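Local coordinates for protein 2,3-dihydroxy-2,3-dihydrophenylpropionate dehydrogenase (Pseudomonas sp. MC1, PDB 5XTF) that catalyses the NAD(+)-dependent oxidation of naphthalene cis-dihydrodiol to 1,2-dihydroxynaphthalene in the breakdown of aromatic hydrocarbons, as a tetrameric short-chain dehydrogenase, at residues Ile128-Ile131 against Asn132-Tyr136; Ala142-Pro145 against Glu146-Thr150; Leu180-Val183 against Lys184-Tyr188. All blocks are in the same frame, centred on the assembly; numbering follows the deposited sequence.

Contact 1. Residues Ile128-Ile131 against Asn132-Tyr136; sequences IFDI and NVKSY
The backbone bonds between I128-I131 and N132-Y136 change pattern within a single turn. N132 N donates to I128 O at 2.7 Å, an ordinary i-to-i+4 bond, but F129 O receives K134 N, five residues on, at 2.7 Å and 178°, while V133 N gives it only a weak second bond. D130 O likewise takes S135 N, so the helix widens into a pi-type turn at 132-134. S135 adds a side-chain bond, OG donating to I131 O at 2.8 Å from outside the carbonyl plane; its chi1 of 78° sets OG between backbone N and carbonyl carbon. This pi-type turn lies in the long helix 118-150 of the Rossmann-type SDR fold, beside the NAD(+) site, S135 lying against V78. The amide of N132 faces outside partners: OD1 accepts from I107 N and ND2 is hydrogen-bonded to S175 OG, with I128 CG2 3.6 Å from ND2. With an alanine in place of N132, I107 N and S175 OG would probably lose these partners, and with S175 OG one polar tie to helix 170-190. F129 CD2 meets V133 CG2 at 4.0 Å, the side chains alongside each other. K134 runs extended alongside D130, and its NZ forms a salt bridge with D126 of the second subunit.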
loop_
_atom_site.group_PDB
_atom_site.type_symbol
_atom_site.label_atom_id
_atom_site.label_comp_id
_atom_site.label_asym_id
_atom_site.label_seq_id
_atom_site.Cartn_x
_atom_site.Cartn_y
_atom_site.Cartn_z
ATOM N N ILE B 128 4.357 -20.795 -13.492
ATOM C CA ILE B 128 4.661 -19.735 -12.535
ATOM C C ILE B 128 3.795 -19.878 -11.293
ATOM O O ILE B 128 4.297 -19.849 -10.160
ATOM C CB ILE B 128 4.497 -18.355 -13.191
ATOM C CG1 ILE B 128 5.705 -18.071 -14.075
ATOM C CG2 ILE B 128 4.358 -17.265 -12.141
ATOM C CD1 ILE B 128 5.341 -17.497 -15.377
ATOM N N PHE B 129 2.495 -20.091 -11.479
ATOM C CA PHE B 129 1.617 -20.128 -10.318
ATOM C C PHE B 129 1.727 -21.439 -9.542
ATOM O O PHE B 129 1.568 -21.436 -8.312
ATOM C CB PHE B 129 0.185 -19.833 -10.750
ATOM C CG PHE B 129 -0.090 -18.356 -10.869
ATOM C CD1 PHE B 129 0.361 -17.642 -11.963
ATOM C CD2 PHE B 129 -0.756 -17.675 -9.851
ATOM C CE1 PHE B 129 0.135 -16.270 -12.051
ATOM C CE2 PHE B 129 -0.982 -16.305 -9.928
ATOM C CZ PHE B 129 -0.542 -15.605 -11.039
ATOM N N ASP B 130 2.029 -22.554 -10.224
ATOM C CA ASP B 130 2.292 -23.796 -9.503
ATOM C C ASP B 130 3.483 -23.651 -8.564
ATOM O O ASP B 130 3.440 -24.121 -7.420
ATOM C CB ASP B 130 2.523 -24.947 -10.479
ATOM C CG ASP B 130 1.238 -25.476 -11.055
ATOM O OD1 ASP B 130 0.191 -25.250 -10.409
ATOM O OD2 ASP B 130 1.267 -26.100 -12.145
ATOM N N ILE B 131 4.544 -22.987 -9.015
ATOM C CA ILE B 131 5.779 -22.913 -8.234
ATOM C C ILE B 131 5.768 -21.742 -7.266
ATOM O O ILE B 131 6.118 -21.891 -6.091
ATOM C CB ILE B 131 6.999 -22.822 -9.169
ATOM C CG1 ILE B 131 7.168 -24.107 -9.966
ATOM C CG2 ILE B 131 8.244 -22.527 -8.354
ATOM C CD1 ILE B 131 8.233 -23.993 -11.042
ATOM N N ASN B 132 5.428 -20.550 -7.754
ATOM C CA ASN B 132 5.529 -19.351 -6.932
ATOM C C ASN B 132 4.369 -19.186 -5.965
ATOM O O ASN B 132 4.491 -18.393 -5.035
ATOM C CB ASN B 132 5.617 -18.101 -7.802
ATOM C CG ASN B 132 6.849 -18.084 -8.663
ATOM O OD1 ASN B 132 7.764 -18.894 -8.484
ATOM N ND2 ASN B 132 6.897 -17.150 -9.595
ATOM N N VAL B 133 3.265 -19.912 -6.141
ATOM C CA VAL B 133 2.097 -19.722 -5.290
ATOM C C VAL B 133 1.544 -21.045 -4.785
ATOM O O VAL B 133 1.473 -21.266 -3.573
ATOM C CB VAL B 133 0.991 -18.934 -6.013
ATOM C CG1 VAL B 133 -0.195 -18.706 -5.063
ATOM C CG2 VAL B 133 1.531 -17.603 -6.554
ATOM N N LYS B 134 1.131 -21.930 -5.696
ATOM C CA LYS B 134 0.469 -23.153 -5.255
ATOM C C LYS B 134 1.380 -23.989 -4.355
ATOM O O LYS B 134 0.935 -24.530 -3.332
ATOM C CB LYS B 134 -0.001 -23.979 -6.452
ATOM C CG LYS B 134 -1.065 -24.959 -6.034
ATOM C CD LYS B 134 -1.426 -25.973 -7.109
ATOM C CE LYS B 134 -2.526 -26.899 -6.572
ATOM N NZ LYS B 134 -3.070 -27.835 -7.597
ATOM N N SER B 135 2.656 -24.083 -4.691
ATOM C CA SER B 135 3.520 -24.912 -3.866
ATOM C C SER B 135 3.878 -24.238 -2.537
ATOM O O SER B 135 4.297 -24.933 -1.608
ATOM C CB SER B 135 4.777 -25.303 -4.642
ATOM O OG SER B 135 5.678 -24.214 -4.674
ATOM N N TYR B 136 3.689 -22.920 -2.396
ATOM C CA TYR B 136 3.718 -22.329 -1.054
ATOM C C TYR B 136 2.554 -22.851 -0.216
ATOM O O TYR B 136 2.739 -23.244 0.945
ATOM C CB TYR B 136 3.673 -20.803 -1.110
ATOM C CG TYR B 136 4.968 -20.109 -1.476
ATOM C CD1 TYR B 136 6.068 -20.814 -1.962
ATOM C CD2 TYR B 136 5.088 -18.735 -1.325
ATOM C CE1 TYR B 136 7.248 -20.149 -2.291
ATOM C CE2 TYR B 136 6.252 -18.068 -1.652
ATOM C CZ TYR B 136 7.323 -18.769 -2.129
ATOM O OH TYR B 136 8.445 -18.055 -2.437
#

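Contact 2. Residues Ala142-Pro145 against Glu146-Thr150; sequences AALP and ELKKT
A143 O is gripped by two backbone N-H groups: L147 N at 3.0 Å, lying in the carbonyl plane, and E146 N in a weak bond at a bent 123°. E146 N also gives to a water, which in turn donates to A142 O at 2.9 Å. The water thus bridges A142 and E146, where a direct i-to-i+4 bond would otherwise run. The next carbonyl, L144 O, takes K148 N at 2.9 Å, the donor almost in line with the carbonyl. The irregularity is centred on P145, whose ring nitrogen has no hydrogen to give to the turn before it; this is a proline kink near the C-terminal end of helix 118-150, one of the helices packed on the parallel Rossmann sheet. Apolar contact is made by A143 CB against L147 CD1 at 3.9 Å, with A143 also packed on I88 of helix 81-95 and L147 on I194. L144, its CG anti to the backbone N (chi1 -158°), reaches the K148 chain with CG 3.8 Å from CE, the two side chains crossing at a slant. K148 continues extended to a salt bridge with E115 of the second subunit. K149 NZ forms a salt bridge with E146 OE2 at 3.3 Å, its hydrogen bond a weak one.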
loop_
_atom_site.group_PDB
_atom_site.type_symbol
_atom_site.label_atom_id
_atom_site.label_comp_id
_atom_site.label_asym_id
_atom_site.label_seq_id
_atom_site.Cartn_x
_atom_site.Cartn_y
_atom_site.Cartn_z
ATOM N N ALA B 142 1.510 -28.949 4.464
ATOM C CA ALA B 142 2.266 -30.077 4.999
ATOM C C ALA B 142 2.959 -29.744 6.319
ATOM O O ALA B 142 3.173 -30.639 7.145
ATOM C CB ALA B 142 3.286 -30.546 3.971
ATOM N N ALA B 143 3.325 -28.475 6.545
ATOM C CA ALA B 143 4.081 -28.131 7.743
ATOM C C ALA B 143 3.195 -27.789 8.932
ATOM O O ALA B 143 3.662 -27.884 10.072
ATOM C CB ALA B 143 5.035 -26.970 7.462
ATOM N N LEU B 144 1.922 -27.448 8.696
ATOM C CA LEU B 144 1.023 -26.879 9.696
ATOM C C LEU B 144 0.944 -27.720 10.972
ATOM O O LEU B 144 1.264 -27.200 12.049
ATOM C CB LEU B 144 -0.375 -26.681 9.103
ATOM C CG LEU B 144 -1.250 -25.653 9.822
ATOM C CD1 LEU B 144 -0.611 -24.293 9.801
ATOM C CD2 LEU B 144 -2.599 -25.563 9.178
ATOM N N PRO B 145 0.560 -29.006 10.915
ATOM C CA PRO B 145 0.416 -29.751 12.176
ATOM C C PRO B 145 1.662 -29.685 13.051
ATOM O O PRO B 145 1.536 -29.556 14.277
ATOM C CB PRO B 145 0.098 -31.173 11.704
ATOM C CG PRO B 145 -0.450 -31.009 10.314
ATOM C CD PRO B 145 0.328 -29.878 9.745
ATOM N N GLU B 146 2.858 -29.673 12.454
ATOM C CA GLU B 146 4.084 -29.592 13.244
ATOM C C GLU B 146 4.374 -28.175 13.734
ATOM O O GLU B 146 4.900 -28.005 14.840
ATOM C CB GLU B 146 5.257 -30.128 12.424
ATOM C CG GLU B 146 5.199 -31.653 12.245
ATOM C CD GLU B 146 5.286 -32.403 13.591
ATOM O OE1 GLU B 146 6.094 -31.992 14.463
ATOM O OE2 GLU B 146 4.531 -33.387 13.793
ATOM N N LEU B 147 4.040 -27.154 12.940
ATOM C CA LEU B 147 4.174 -25.774 13.404
ATOM C C LEU B 147 3.231 -25.465 14.564
ATOM O O LEU B 147 3.580 -24.663 15.441
ATOM C CB LEU B 147 3.930 -24.811 12.242
ATOM C CG LEU B 147 4.951 -24.897 11.104
ATOM C CD1 LEU B 147 4.537 -24.036 9.947
ATOM C CD2 LEU B 147 6.310 -24.450 11.612
ATOM N N LYS B 148 2.042 -26.077 14.585
ATOM C CA LYS B 148 1.109 -25.866 15.689
ATOM C C LYS B 148 1.623 -26.446 17.003
ATOM O O LYS B 148 1.327 -25.903 18.079
ATOM C CB LYS B 148 -0.250 -26.477 15.352
ATOM C CG LYS B 148 -1.001 -25.780 14.226
ATOM C CD LYS B 148 -2.491 -26.124 14.287
ATOM C CE LYS B 148 -3.250 -25.554 13.093
ATOM N NZ LYS B 148 -4.628 -26.124 13.002
ATOM N N LYS B 149 2.355 -27.564 16.935
ATOM C CA LYS B 149 2.904 -28.181 18.135
ATOM C C LYS B 149 4.011 -27.338 18.732
ATOM O O LYS B 149 4.222 -27.360 19.947
ATOM C CB LYS B 149 3.441 -29.568 17.813
ATOM C CG LYS B 149 2.380 -30.588 17.415
ATOM C CD LYS B 149 3.079 -31.932 17.259
ATOM C CE LYS B 149 2.309 -32.923 16.433
ATOM N NZ LYS B 149 2.975 -34.251 16.525
ATOM N N THR B 150 4.722 -26.582 17.908
ATOM C CA THR B 150 5.773 -25.715 18.413
ATOM C C THR B 150 5.361 -24.250 18.423
ATOM O O THR B 150 6.162 -23.402 18.837
ATOM C CB THR B 150 7.035 -25.888 17.569
ATOM O OG1 THR B 150 6.730 -25.525 16.212
ATOM C CG2 THR B 150 7.508 -27.357 17.600
HETATM O O HOH W 1 3.029 -31.230 9.948
#

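Contact 3. Residues Leu180-Val183 against Lys184-Tyr188; sequences LGMV and KALAY
M182 and L186, one turn apart, face the same way from helix 170-190, the helix of a beta-alpha-beta unit between strands 153-157 and 195-201 of the Rossmann-type sheet. Their apolar ends only just meet, M182 CE lying 4.3 Å from L186 CD1. The methionine chain leaves the backbone extended through chi2 (177°) and then bends at chi3 (65°), which carries CE round toward the leucine. Both side chains press on helix 118-150, M182 on V133, Y136 and F137, and L186 on I140. The branch of L186 also lies back along its own helix: CG is 3.3 Å from M182 O, the same carbonyl that accepts L186 N at 2.8 Å and 165°.

V183 and A187 form a second row, directed at the sheet: V183 packs on M156 and A198, A187 on V196. A187 CB sits 3.2 Å from V183 O, and A187 N reaches that oxygen from above the carbonyl plane. On a third side are G181 and A185, with A185 N bonded to G181 O at 3.0 Å.

K184 turns elsewhere. Its CG, anti to the carbonyl carbon, folds over the preceding turn, and the chain bends at chi3 on its way to the second subunit, where NZ makes weak hydrogen bonds with H163 O and H177 NE2. Y188 OH is hydrogen-bonded to R277 of that same subunit. At the lysine's base, K184 N donates to L180 O at 3.3 Å, and K184 CG rests 3.3 Å from this oxygen.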
loop_
_atom_site.group_PDB
_atom_site.type_symbol
_atom_site.label_atom_id
_atom_site.label_comp_id
_atom_site.label_asym_id
_atom_site.label_seq_id
_atom_site.Cartn_x
_atom_site.Cartn_y
_atom_site.Cartn_z
ATOM N N LEU B 180 1.946 -11.849 -1.411
ATOM C CA LEU B 180 1.519 -10.834 -0.448
ATOM C C LEU B 180 0.148 -11.143 0.108
ATOM O O LEU B 180 -0.112 -10.920 1.294
ATOM C CB LEU B 180 1.471 -9.454 -1.086
ATOM C CG LEU B 180 2.754 -8.857 -1.623
ATOM C CD1 LEU B 180 2.461 -7.399 -1.960
ATOM C CD2 LEU B 180 3.868 -8.977 -0.609
ATOM N N GLY B 181 -0.754 -11.637 -0.739
ATOM C CA GLY B 181 -2.088 -11.955 -0.270
ATOM C C GLY B 181 -2.084 -13.103 0.717
ATOM O O GLY B 181 -2.763 -13.049 1.745
ATOM N N MET B 182 -1.311 -14.149 0.419
ATOM C CA MET B 182 -1.161 -15.275 1.341
ATOM C C MET B 182 -0.626 -14.831 2.691
ATOM O O MET B 182 -1.100 -15.297 3.732
ATOM C CB MET B 182 -0.222 -16.324 0.755
ATOM C CG MET B 182 -0.615 -16.876 -0.569
ATOM S SD MET B 182 0.661 -18.038 -1.131
ATOM C CE MET B 182 0.540 -19.341 0.099
ATOM N N VAL B 183 0.400 -13.975 2.695
ATOM C CA VAL B 183 0.996 -13.508 3.948
ATOM C C VAL B 183 -0.061 -12.872 4.839
ATOM O O VAL B 183 -0.122 -13.136 6.044
ATOM C CB VAL B 183 2.145 -12.520 3.679
ATOM C CG1 VAL B 183 2.595 -11.923 4.969
ATOM C CG2 VAL B 183 3.304 -13.201 2.992
ATOM N N LYS B 184 -0.908 -12.022 4.263
ATOM C CA LYS B 184 -1.900 -11.339 5.085
ATOM C C LYS B 184 -2.996 -12.288 5.544
ATOM O O LYS B 184 -3.419 -12.232 6.705
ATOM C CB LYS B 184 -2.505 -10.168 4.322
ATOM C CG LYS B 184 -1.493 -9.197 3.759
ATOM C CD LYS B 184 -2.189 -7.874 3.425
ATOM C CE LYS B 184 -1.595 -7.181 2.202
ATOM N NZ LYS B 184 -2.590 -6.193 1.679
ATOM N N ALA B 185 -3.492 -13.154 4.644
ATOM C CA ALA B 185 -4.608 -14.029 4.995
ATOM C C ALA B 185 -4.188 -15.108 5.985
ATOM O O ALA B 185 -4.903 -15.385 6.957
ATOM C CB ALA B 185 -5.194 -14.666 3.735
ATOM N N LEU B 186 -3.035 -15.733 5.758
ATOM C CA LEU B 186 -2.596 -16.789 6.660
ATOM C C LEU B 186 -2.190 -16.236 8.023
ATOM O O LEU B 186 -2.475 -16.854 9.050
ATOM C CB LEU B 186 -1.457 -17.572 6.019
ATOM C CG LEU B 186 -1.936 -18.339 4.798
ATOM C CD1 LEU B 186 -0.775 -19.074 4.171
ATOM C CD2 LEU B 186 -3.068 -19.290 5.190
ATOM N N ALA B 187 -1.546 -15.069 8.067
ATOM C CA ALA B 187 -1.179 -14.510 9.365
ATOM C C ALA B 187 -2.413 -14.217 10.189
ATOM O O ALA B 187 -2.448 -14.487 11.396
ATOM C CB ALA B 187 -0.352 -13.237 9.195
ATOM N N TYR B 188 -3.446 -13.677 9.547
ATOM C CA TYR B 188 -4.703 -13.440 10.244
ATOM C C TYR B 188 -5.339 -14.748 10.682
ATOM O O TYR B 188 -5.805 -14.866 11.820
ATOM C CB TYR B 188 -5.662 -12.646 9.354
ATOM C CG TYR B 188 -6.891 -12.182 10.096
ATOM C CD1 TYR B 188 -6.814 -11.150 11.027
ATOM C CD2 TYR B 188 -8.122 -12.782 9.883
ATOM C CE1 TYR B 188 -7.931 -10.724 11.716
ATOM C CE2 TYR B 188 -9.249 -12.359 10.563
ATOM C CZ TYR B 188 -9.148 -11.332 11.476
ATOM O OH TYR B 188 -10.264 -10.908 12.157
#

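In the fold
The three contacts show how two long helices can serve cofactor site, core and subunit interface at once. Contacts 1 and 2 follow each other along helix 118-150, their centres 21 Å apart and their nearest atoms about 7 Å apart; contact 3 comes later, on helix 170-190. Contact 3 touches contact 1, with Y136 CB 3.7 Å from M182 CE and V133 CG1 4.1 Å from M182 SD, whereas it stays about 7 Å from contact 2 at the nearest atoms. All three also meet the second subunit, so the irregular middle and kinked far part of one helix, and the regular turns of its neighbour, are tied into the tetramer.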